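Local coordinates for protein 6-carboxyhexanoate--coa ligase (Bacillus subtilis, PDB 5FLL) that is an enzyme of the 6-carboxyhexanoate--CoA ligase family that holds pimeloyl-AMP, pyrophosphate and magnesium together in one site, at residues A[192-197]-A[225-230]; A[199-204]-A[215-220]. All coordinates share one frame; numbering follows the deposited sequence.

Interaction 1: residues A[192-197]-A[225-230]. With MG (magnesium ion), chain F; WAQ (pimeloyl-AMP), chain C; PPV (pyrophosphate), chain D.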
loop_
_atom_site.group_PDB
_atom_site.type_symbol
_atom_site.label_atom_id
_atom_site.label_comp_id
_atom_site.label_asym_id
_atom_site.label_seq_id
_atom_site.Cartn_x
_atom_site.Cartn_y
_atom_site.Cartn_z
ATOM N N LEU A 192 -17.821 0.673 -22.754
ATOM C CA LEU A 192 -18.899 -0.192 -22.288
ATOM C C LEU A 192 -18.590 -0.748 -20.899
ATOM O O LEU A 192 -17.480 -1.216 -20.644
ATOM C CB LEU A 192 -19.107 -1.319 -23.250
ATOM C CG LEU A 192 -19.937 -2.530 -22.845
ATOM C CD1 LEU A 192 -21.428 -2.181 -22.792
ATOM C CD2 LEU A 192 -19.652 -3.628 -23.852
ATOM N N CYS A 193 -19.559 -0.677 -19.994
ATOM C CA CYS A 193 -19.318 -0.993 -18.601
ATOM C C CYS A 193 -20.516 -1.622 -17.898
ATOM O O CYS A 193 -21.645 -1.129 -17.994
ATOM C CB CYS A 193 -18.993 0.269 -17.846
ATOM S SG CYS A 193 -19.014 0.007 -16.061
ATOM N N TRP A 194 -20.258 -2.698 -17.168
ATOM C CA TRP A 194 -21.101 -3.038 -16.053
ATOM C C TRP A 194 -20.267 -3.670 -14.947
ATOM O O TRP A 194 -19.115 -4.076 -15.147
ATOM C CB TRP A 194 -22.284 -3.916 -16.492
ATOM C CG TRP A 194 -21.964 -5.279 -17.048
ATOM C CD1 TRP A 194 -21.895 -6.428 -16.358
ATOM C CD2 TRP A 194 -21.762 -5.634 -18.421
ATOM N NE1 TRP A 194 -21.634 -7.483 -17.185
ATOM C CE2 TRP A 194 -21.566 -7.028 -18.467
ATOM C CE3 TRP A 194 -21.694 -4.905 -19.615
ATOM C CZ2 TRP A 194 -21.284 -7.707 -19.648
ATOM C CZ3 TRP A 194 -21.446 -5.580 -20.779
ATOM C CH2 TRP A 194 -21.260 -6.971 -20.796
ATOM N N SER A 195 -20.855 -3.744 -13.763
ATOM C CA SER A 195 -20.102 -4.094 -12.572
ATOM C C SER A 195 -19.829 -5.587 -12.482
ATOM O O SER A 195 -20.628 -6.417 -12.919
ATOM C CB SER A 195 -20.835 -3.600 -11.311
ATOM O OG SER A 195 -20.014 -3.798 -10.174
ATOM N N ASP A 196 -18.687 -5.920 -11.892
ATOM C CA ASP A 196 -18.402 -7.292 -11.492
ATOM C C ASP A 196 -19.013 -7.630 -10.127
ATOM O O ASP A 196 -18.810 -8.742 -9.616
ATOM C CB ASP A 196 -16.889 -7.561 -11.506
ATOM C CG ASP A 196 -16.116 -6.681 -10.540
ATOM O OD1 ASP A 196 -16.538 -5.529 -10.295
ATOM O OD2 ASP A 196 -15.074 -7.147 -10.014
ATOM N N ASP A 197 -19.745 -6.698 -9.519
ATOM C CA ASP A 197 -20.301 -6.976 -8.169
ATOM C C ASP A 197 -21.616 -7.750 -8.278
ATOM O O ASP A 197 -22.454 -7.453 -9.113
ATOM C CB ASP A 197 -20.524 -5.680 -7.384
ATOM C CG ASP A 197 -19.309 -4.744 -7.399
ATOM O OD1 ASP A 197 -18.192 -5.110 -7.832
ATOM O OD2 ASP A 197 -19.496 -3.588 -6.994
ATOM N N GLU A 225 -19.652 -11.535 -13.185
ATOM C CA GLU A 225 -19.024 -11.221 -14.455
ATOM C C GLU A 225 -19.296 -9.773 -14.739
ATOM O O GLU A 225 -20.460 -9.361 -14.705
ATOM C CB GLU A 225 -19.616 -12.055 -15.577
ATOM C CG GLU A 225 -19.111 -13.487 -15.604
ATOM C CD GLU A 225 -19.499 -14.253 -14.351
ATOM O OE1 GLU A 225 -20.718 -14.419 -14.109
ATOM O OE2 GLU A 225 -18.591 -14.671 -13.599
ATOM N N GLY A 226 -18.238 -8.992 -14.951
ATOM C CA GLY A 226 -18.385 -7.575 -15.277
ATOM C C GLY A 226 -17.758 -7.264 -16.634
ATOM O O GLY A 226 -17.308 -8.163 -17.334
ATOM N N CYS A 227 -17.734 -5.983 -16.998
ATOM C CA CYS A 227 -17.156 -5.566 -18.255
ATOM C C CYS A 227 -16.645 -4.136 -18.170
ATOM O O CYS A 227 -17.344 -3.234 -17.709
ATOM C CB CYS A 227 -18.204 -5.670 -19.359
ATOM S SG CYS A 227 -17.666 -5.088 -20.991
ATOM N N ARG A 228 -15.436 -3.917 -18.667
ATOM C CA ARG A 228 -14.927 -2.562 -18.857
ATOM C C ARG A 228 -14.055 -2.581 -20.099
ATOM O O ARG A 228 -12.901 -3.031 -20.056
ATOM C CB ARG A 228 -14.113 -2.114 -17.632
ATOM C CG ARG A 228 -14.210 -0.645 -17.272
ATOM C CD ARG A 228 -15.625 -0.342 -16.869
ATOM N NE ARG A 228 -15.895 1.004 -16.383
ATOM C CZ ARG A 228 -16.049 1.311 -15.105
ATOM N NH1 ARG A 228 -15.859 0.391 -14.155
ATOM N NH2 ARG A 228 -16.405 2.541 -14.779
ATOM N N VAL A 229 -14.608 -2.069 -21.200
ATOM C CA VAL A 229 -13.940 -2.053 -22.491
ATOM C C VAL A 229 -13.935 -0.610 -22.992
ATOM O O VAL A 229 -14.989 0.062 -22.975
ATOM C CB VAL A 229 -14.696 -2.920 -23.522
ATOM C CG1 VAL A 229 -13.971 -2.931 -24.849
ATOM C CG2 VAL A 229 -14.819 -4.347 -23.019
ATOM N N PHE A 230 -12.745 -0.141 -23.414
ATOM C CA PHE A 230 -12.593 1.144 -24.074
ATOM C C PHE A 230 -12.336 0.882 -25.534
ATOM O O PHE A 230 -11.378 0.208 -25.881
ATOM C CB PHE A 230 -11.412 1.946 -23.500
ATOM C CG PHE A 230 -11.468 2.156 -22.008
ATOM C CD1 PHE A 230 -12.653 2.068 -21.332
ATOM C CD2 PHE A 230 -10.333 2.470 -21.305
ATOM C CE1 PHE A 230 -12.693 2.269 -19.977
ATOM C CE2 PHE A 230 -10.368 2.684 -19.953
ATOM C CZ PHE A 230 -11.547 2.561 -19.274
HETATM MG MG MG F . -16.542 -4.186 -8.621
HETATM N N1 WAQ C . -9.748 1.631 -14.414
HETATM C C2 WAQ C . -9.962 0.628 -15.357
HETATM N N3 WAQ C . -10.970 -0.305 -15.148
HETATM C C4 WAQ C . -11.693 -0.228 -14.006
HETATM C C5 WAQ C . -11.487 0.751 -13.108
HETATM C C6 WAQ C . -10.512 1.655 -13.314
HETATM N N6 WAQ C . -10.333 2.585 -12.384
HETATM N N7 WAQ C . -12.371 0.595 -12.117
HETATM C C8 WAQ C . -13.112 -0.469 -12.375
HETATM N N9 WAQ C . -12.698 -0.972 -13.558
HETATM C "C1'" WAQ C . -13.175 -2.171 -14.253
HETATM C "C2'" WAQ C . -12.695 -3.365 -13.470
HETATM O "O2'" WAQ C . -12.535 -4.469 -14.315
HETATM C "C3'" WAQ C . -13.881 -3.641 -12.547
HETATM O "O3'" WAQ C . -13.840 -4.970 -12.036
HETATM C "C4'" WAQ C . -14.996 -3.467 -13.524
HETATM O "O4'" WAQ C . -14.595 -2.316 -14.327
HETATM C "C5'" WAQ C . -16.275 -3.075 -12.792
HETATM O "O5'" WAQ C . -15.888 -2.222 -11.789
HETATM O OAB WAQ C . -25.472 3.538 -11.675
HETATM O OAC WAQ C . -19.665 -0.169 -10.227
HETATM O OAD WAQ C . -17.614 -2.823 -9.952
HETATM O OAE WAQ C . -24.619 5.177 -13.016
HETATM O OAH WAQ C . -16.387 -0.502 -9.949
HETATM C CAK WAQ C . -21.878 1.622 -13.479
HETATM C CAL WAQ C . -23.285 2.226 -13.183
HETATM C CAM WAQ C . -21.329 0.888 -12.266
HETATM C CAN WAQ C . -23.178 3.402 -12.246
HETATM C CAO WAQ C . -20.139 0.029 -12.651
HETATM O OAU WAQ C . -18.167 -1.048 -11.765
HETATM C CAW WAQ C . -24.539 4.089 -12.338
HETATM C CAX WAQ C . -19.298 -0.372 -11.400
HETATM P PBG WAQ C . -17.010 -1.568 -10.796
HETATM O O11 PPV D . -12.240 -2.975 -9.013
HETATM P P1 PPV D . -13.610 -2.365 -8.893
HETATM O O21 PPV D . -13.697 -0.913 -9.223
HETATM O O31 PPV D . -14.752 -3.216 -9.467
HETATM O OPP PPV D . -13.844 -2.321 -7.270
HETATM P P2 PPV D . -15.271 -1.905 -6.605
HETATM O O12 PPV D . -15.617 -0.533 -7.139
HETATM O O22 PPV D . -14.992 -1.884 -5.114
HETATM O O32 PPV D . -16.232 -2.968 -7.111
HETATM O O HOH W 1 -15.089 -5.581 -7.810
#

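Interaction 2: residues A[199-204]-A[215-220]. With WAQ (pimeloyl-AMP), chain C.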
loop_
_atom_site.group_PDB
_atom_site.type_symbol
_atom_site.label_atom_id
_atom_site.label_comp_id
_atom_site.label_asym_id
_atom_site.label_seq_id
_atom_site.Cartn_x
_atom_site.Cartn_y
_atom_site.Cartn_z
ATOM N N ASP A 199 -24.129 -7.563 -6.627
ATOM C CA ASP A 199 -25.255 -6.839 -6.053
ATOM C C ASP A 199 -25.602 -5.528 -6.796
ATOM O O ASP A 199 -26.314 -4.687 -6.275
ATOM C CB ASP A 199 -24.975 -6.556 -4.551
ATOM C CG ASP A 199 -23.809 -5.526 -4.335
ATOM O OD1 ASP A 199 -23.120 -5.102 -5.301
ATOM O OD2 ASP A 199 -23.612 -5.104 -3.181
ATOM N N TYR A 200 -25.112 -5.359 -8.005
ATOM C CA TYR A 200 -25.439 -4.162 -8.774
ATOM C C TYR A 200 -25.511 -4.499 -10.237
ATOM O O TYR A 200 -24.491 -4.864 -10.826
ATOM C CB TYR A 200 -24.382 -3.095 -8.546
ATOM C CG TYR A 200 -24.852 -1.714 -8.878
ATOM C CD1 TYR A 200 -25.764 -1.043 -8.049
ATOM C CD2 TYR A 200 -24.422 -1.078 -10.032
ATOM C CE1 TYR A 200 -26.218 0.233 -8.356
ATOM C CE2 TYR A 200 -24.860 0.196 -10.358
ATOM C CZ TYR A 200 -25.762 0.851 -9.526
ATOM O OH TYR A 200 -26.190 2.115 -9.858
ATOM N N ILE A 201 -26.694 -4.342 -10.834
ATOM C CA ILE A 201 -26.921 -4.709 -12.246
ATOM C C ILE A 201 -27.040 -3.533 -13.219
ATOM O O ILE A 201 -27.181 -3.716 -14.443
ATOM C CB ILE A 201 -28.187 -5.540 -12.402
ATOM C CG1 ILE A 201 -29.423 -4.731 -11.954
ATOM C CG2 ILE A 201 -28.077 -6.816 -11.592
ATOM C CD1 ILE A 201 -30.745 -5.330 -12.395
ATOM N N THR A 202 -26.957 -2.313 -12.712
ATOM C CA THR A 202 -26.934 -1.178 -13.611
ATOM C C THR A 202 -25.560 -1.005 -14.203
ATOM O O THR A 202 -24.549 -1.249 -13.539
ATOM C CB THR A 202 -27.370 0.090 -12.923
ATOM O OG1 THR A 202 -28.780 0.008 -12.662
ATOM C CG2 THR A 202 -27.097 1.278 -13.813
ATOM N N GLY A 203 -25.529 -0.667 -15.488
ATOM C CA GLY A 203 -24.277 -0.428 -16.209
ATOM C C GLY A 203 -24.437 0.809 -17.078
ATOM O O GLY A 203 -25.392 1.571 -16.909
ATOM N N TYR A 204 -23.507 1.016 -18.011
ATOM C CA TYR A 204 -23.576 2.164 -18.919
ATOM C C TYR A 204 -22.748 2.015 -20.173
ATOM O O TYR A 204 -21.868 1.142 -20.274
ATOM C CB TYR A 204 -23.140 3.440 -18.205
ATOM C CG TYR A 204 -21.642 3.542 -17.883
ATOM C CD1 TYR A 204 -20.757 4.102 -18.782
ATOM C CD2 TYR A 204 -21.143 3.151 -16.624
ATOM C CE1 TYR A 204 -19.424 4.237 -18.479
ATOM C CE2 TYR A 204 -19.802 3.262 -16.326
ATOM C CZ TYR A 204 -18.955 3.807 -17.250
ATOM O OH TYR A 204 -17.627 3.911 -16.957
ATOM N N ILE A 215 -27.983 2.363 -18.114
ATOM C CA ILE A 215 -28.859 1.300 -18.568
ATOM C C ILE A 215 -29.113 0.454 -17.315
ATOM O O ILE A 215 -28.175 -0.077 -16.699
ATOM C CB ILE A 215 -28.182 0.452 -19.675
ATOM C CG1 ILE A 215 -27.692 1.349 -20.834
ATOM C CG2 ILE A 215 -29.135 -0.603 -20.179
ATOM C CD1 ILE A 215 -26.935 0.620 -21.931
ATOM N N THR A 216 -30.367 0.401 -16.899
ATOM C CA THR A 216 -30.674 -0.003 -15.525
ATOM C C THR A 216 -30.576 -1.502 -15.262
ATOM O O THR A 216 -30.608 -1.914 -14.095
ATOM C CB THR A 216 -32.086 0.435 -15.119
ATOM O OG1 THR A 216 -32.988 -0.096 -16.087
ATOM C CG2 THR A 216 -32.170 1.956 -15.072
ATOM N N ALA A 217 -30.515 -2.304 -16.320
ATOM C CA ALA A 217 -30.276 -3.733 -16.182
ATOM C C ALA A 217 -29.354 -4.219 -17.271
ATOM O O ALA A 217 -29.750 -4.273 -18.419
ATOM C CB ALA A 217 -31.583 -4.501 -16.237
ATOM N N MET A 218 -28.136 -4.613 -16.891
ATOM C CA MET A 218 -27.129 -5.104 -17.842
ATOM C C MET A 218 -26.709 -6.553 -17.564
ATOM O O MET A 218 -26.043 -7.171 -18.386
ATOM C CB MET A 218 -25.906 -4.191 -17.818
ATOM C CG MET A 218 -26.151 -2.814 -18.415
ATOM S SD MET A 218 -26.296 -2.946 -20.219
ATOM C CE MET A 218 -24.570 -2.885 -20.620
ATOM N N LYS A 219 -27.157 -7.104 -16.434
ATOM C CA LYS A 219 -26.945 -8.517 -16.085
ATOM C C LYS A 219 -27.873 -8.906 -14.919
ATOM O O LYS A 219 -28.558 -8.060 -14.370
ATOM C CB LYS A 219 -25.513 -8.729 -15.642
ATOM C CG LYS A 219 -25.219 -8.055 -14.306
ATOM C CD LYS A 219 -23.847 -8.428 -13.767
ATOM C CE LYS A 219 -23.618 -7.891 -12.365
ATOM N NZ LYS A 219 -22.254 -8.294 -11.932
ATOM N N GLU A 220 -27.852 -10.171 -14.518
ATOM C CA GLU A 220 -28.684 -10.653 -13.401
ATOM C C GLU A 220 -27.954 -10.447 -12.072
ATOM O O GLU A 220 -26.719 -10.490 -12.026
ATOM C CB GLU A 220 -29.010 -12.150 -13.569
ATOM C CG GLU A 220 -29.666 -12.513 -14.908
ATOM C CD GLU A 220 -31.119 -12.044 -15.045
ATOM O OE1 GLU A 220 -31.650 -11.436 -14.101
ATOM O OE2 GLU A 220 -31.735 -12.264 -16.112
HETATM N N1 WAQ C . -9.748 1.631 -14.414
HETATM C C2 WAQ C . -9.962 0.628 -15.357
HETATM N N3 WAQ C . -10.970 -0.305 -15.148
HETATM C C4 WAQ C . -11.693 -0.228 -14.006
HETATM C C5 WAQ C . -11.487 0.751 -13.108
HETATM C C6 WAQ C . -10.512 1.655 -13.314
HETATM N N6 WAQ C . -10.333 2.585 -12.384
HETATM N N7 WAQ C . -12.371 0.595 -12.117
HETATM C C8 WAQ C . -13.112 -0.469 -12.375
HETATM N N9 WAQ C . -12.698 -0.972 -13.558
HETATM C "C1'" WAQ C . -13.175 -2.171 -14.253
HETATM C "C2'" WAQ C . -12.695 -3.365 -13.470
HETATM O "O2'" WAQ C . -12.535 -4.469 -14.315
HETATM C "C3'" WAQ C . -13.881 -3.641 -12.547
HETATM O "O3'" WAQ C . -13.840 -4.970 -12.036
HETATM C "C4'" WAQ C . -14.996 -3.467 -13.524
HETATM O "O4'" WAQ C . -14.595 -2.316 -14.327
HETATM C "C5'" WAQ C . -16.275 -3.075 -12.792
HETATM O "O5'" WAQ C . -15.888 -2.222 -11.789
HETATM O OAB WAQ C . -25.472 3.538 -11.675
HETATM O OAC WAQ C . -19.665 -0.169 -10.227
HETATM O OAD WAQ C . -17.614 -2.823 -9.952
HETATM O OAE WAQ C . -24.619 5.177 -13.016
HETATM O OAH WAQ C . -16.387 -0.502 -9.949
HETATM C CAK WAQ C . -21.878 1.622 -13.479
HETATM C CAL WAQ C . -23.285 2.226 -13.183
HETATM C CAM WAQ C . -21.329 0.888 -12.266
HETATM C CAN WAQ C . -23.178 3.402 -12.246
HETATM C CAO WAQ C . -20.139 0.029 -12.651
HETATM O OAU WAQ C . -18.167 -1.048 -11.765
HETATM C CAW WAQ C . -24.539 4.089 -12.338
HETATM C CAX WAQ C . -19.298 -0.372 -11.400
HETATM P PBG WAQ C . -17.010 -1.568 -10.796
#

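Interaction 1: residues A[192-197]-A[225-230]
C193 and R228 face each other as a non-hydrogen-bonded pair of an antiparallel ladder, strand 188-194 against strand 227-232 inside the mixed sheet, and the loop leaving W194 lines the ligand site. R228 bends about its CB-CG bond (chi2 65°) and folds along the ribose of pimeloyl-AMP, where NH1 donates to O4' at 3.0 Å, near the guanidinium plane. S195 OG donates to ligand OAD (2.6 Å). Magnesium takes D196 OD1 at 2.1 Å and D197 OD1 at 2.0 Å; OAD, pyrophosphate O31 and O32 and one water complete six ligands. One shell out, S195 OG accepts from D197 N in an ST turn, and R171 bridges to D197 OD2. C193 SG lies 3.2 Å above the guanidinium plane, toward its rim; E191 forms a salt bridge with R228 NE and Y204 OH a hydrogen bond with NH2, which should restrict guanidinium rotation. L192-V229 and W194-C227 are the hydrogen-bonded pairs, their side chains on the face opposite C193 and R228. C227 CB sits 3.4 Å from the centroid of the W194 six-membered ring, 4° off its normal, a CH-pi contact, and W194 NE1 makes a weak 3.3 Å bond to E225 O.

Interaction 2: residues A[199-204]-A[215-220]
I201 packs against segment 215-220, the end of strand 211-215 and the loop that follows, beside the β-hairpin of strands 203-207 and 211-215. I201 CB lies 3.2 Å from K219 O. CG2 of I201 reaches the same K219 O at 3.1 Å and also lies near E220 C, whereas CG1, placed between backbone N and carbonyl carbon (chi1 62°), leads the longer branch past T216 O. At the tip, I201 CD1 meets the A217 methyl, CB, at 4.0 Å. The main chain of I201 is held too: M218 N donates to I201 O at 2.8 Å, nearly in line with the carbonyl bond. Two residues on, G203 pairs with I215 through two N-H to O bonds, and M218 CG packs against the bare backbone of G203. K219, extended beyond CG, passes the Y200 carbonyl, K219 CE to Y200 O 3.5 Å, and brings NZ to T223 O, S195 O and D197 O, so the buried ammonium is met by backbone carbonyls. On the ligand side, Y200 OH donates to OAB of pimeloyl-AMP, near the ring plane, over a modelled distance so short that its exact value is doubtful. Y204 sets its ring edge against ligand CAK. T202 OG1 donates to T216 O (3.0 Å) from above the carbonyl plane; within these segments the polar grip on the carboxylate therefore falls to Y200, and T202 adds only its CG2 methyl.

The chain first supplies 192-197, the end of strand 188-194 and its metal-binding loop, then 199-204, which leads into strand 203-207. After the hairpin turns back through strand 211-215, segment 215-220 meets 199-204, closing the inner loop as interaction 2. Segment 225-230 then returns to 192-197, so interaction 1 closes a wider loop with interaction 2 nested inside it. In the mixed sheet, strand 188-194 lies between 203-207 and 227-232 and joins the two contacts, C193 O probably accepting from Y204 N. Both contacts also meet pimeloyl-AMP, interaction 1 at its ribose and phosphate and interaction 2 at its carboxylate end.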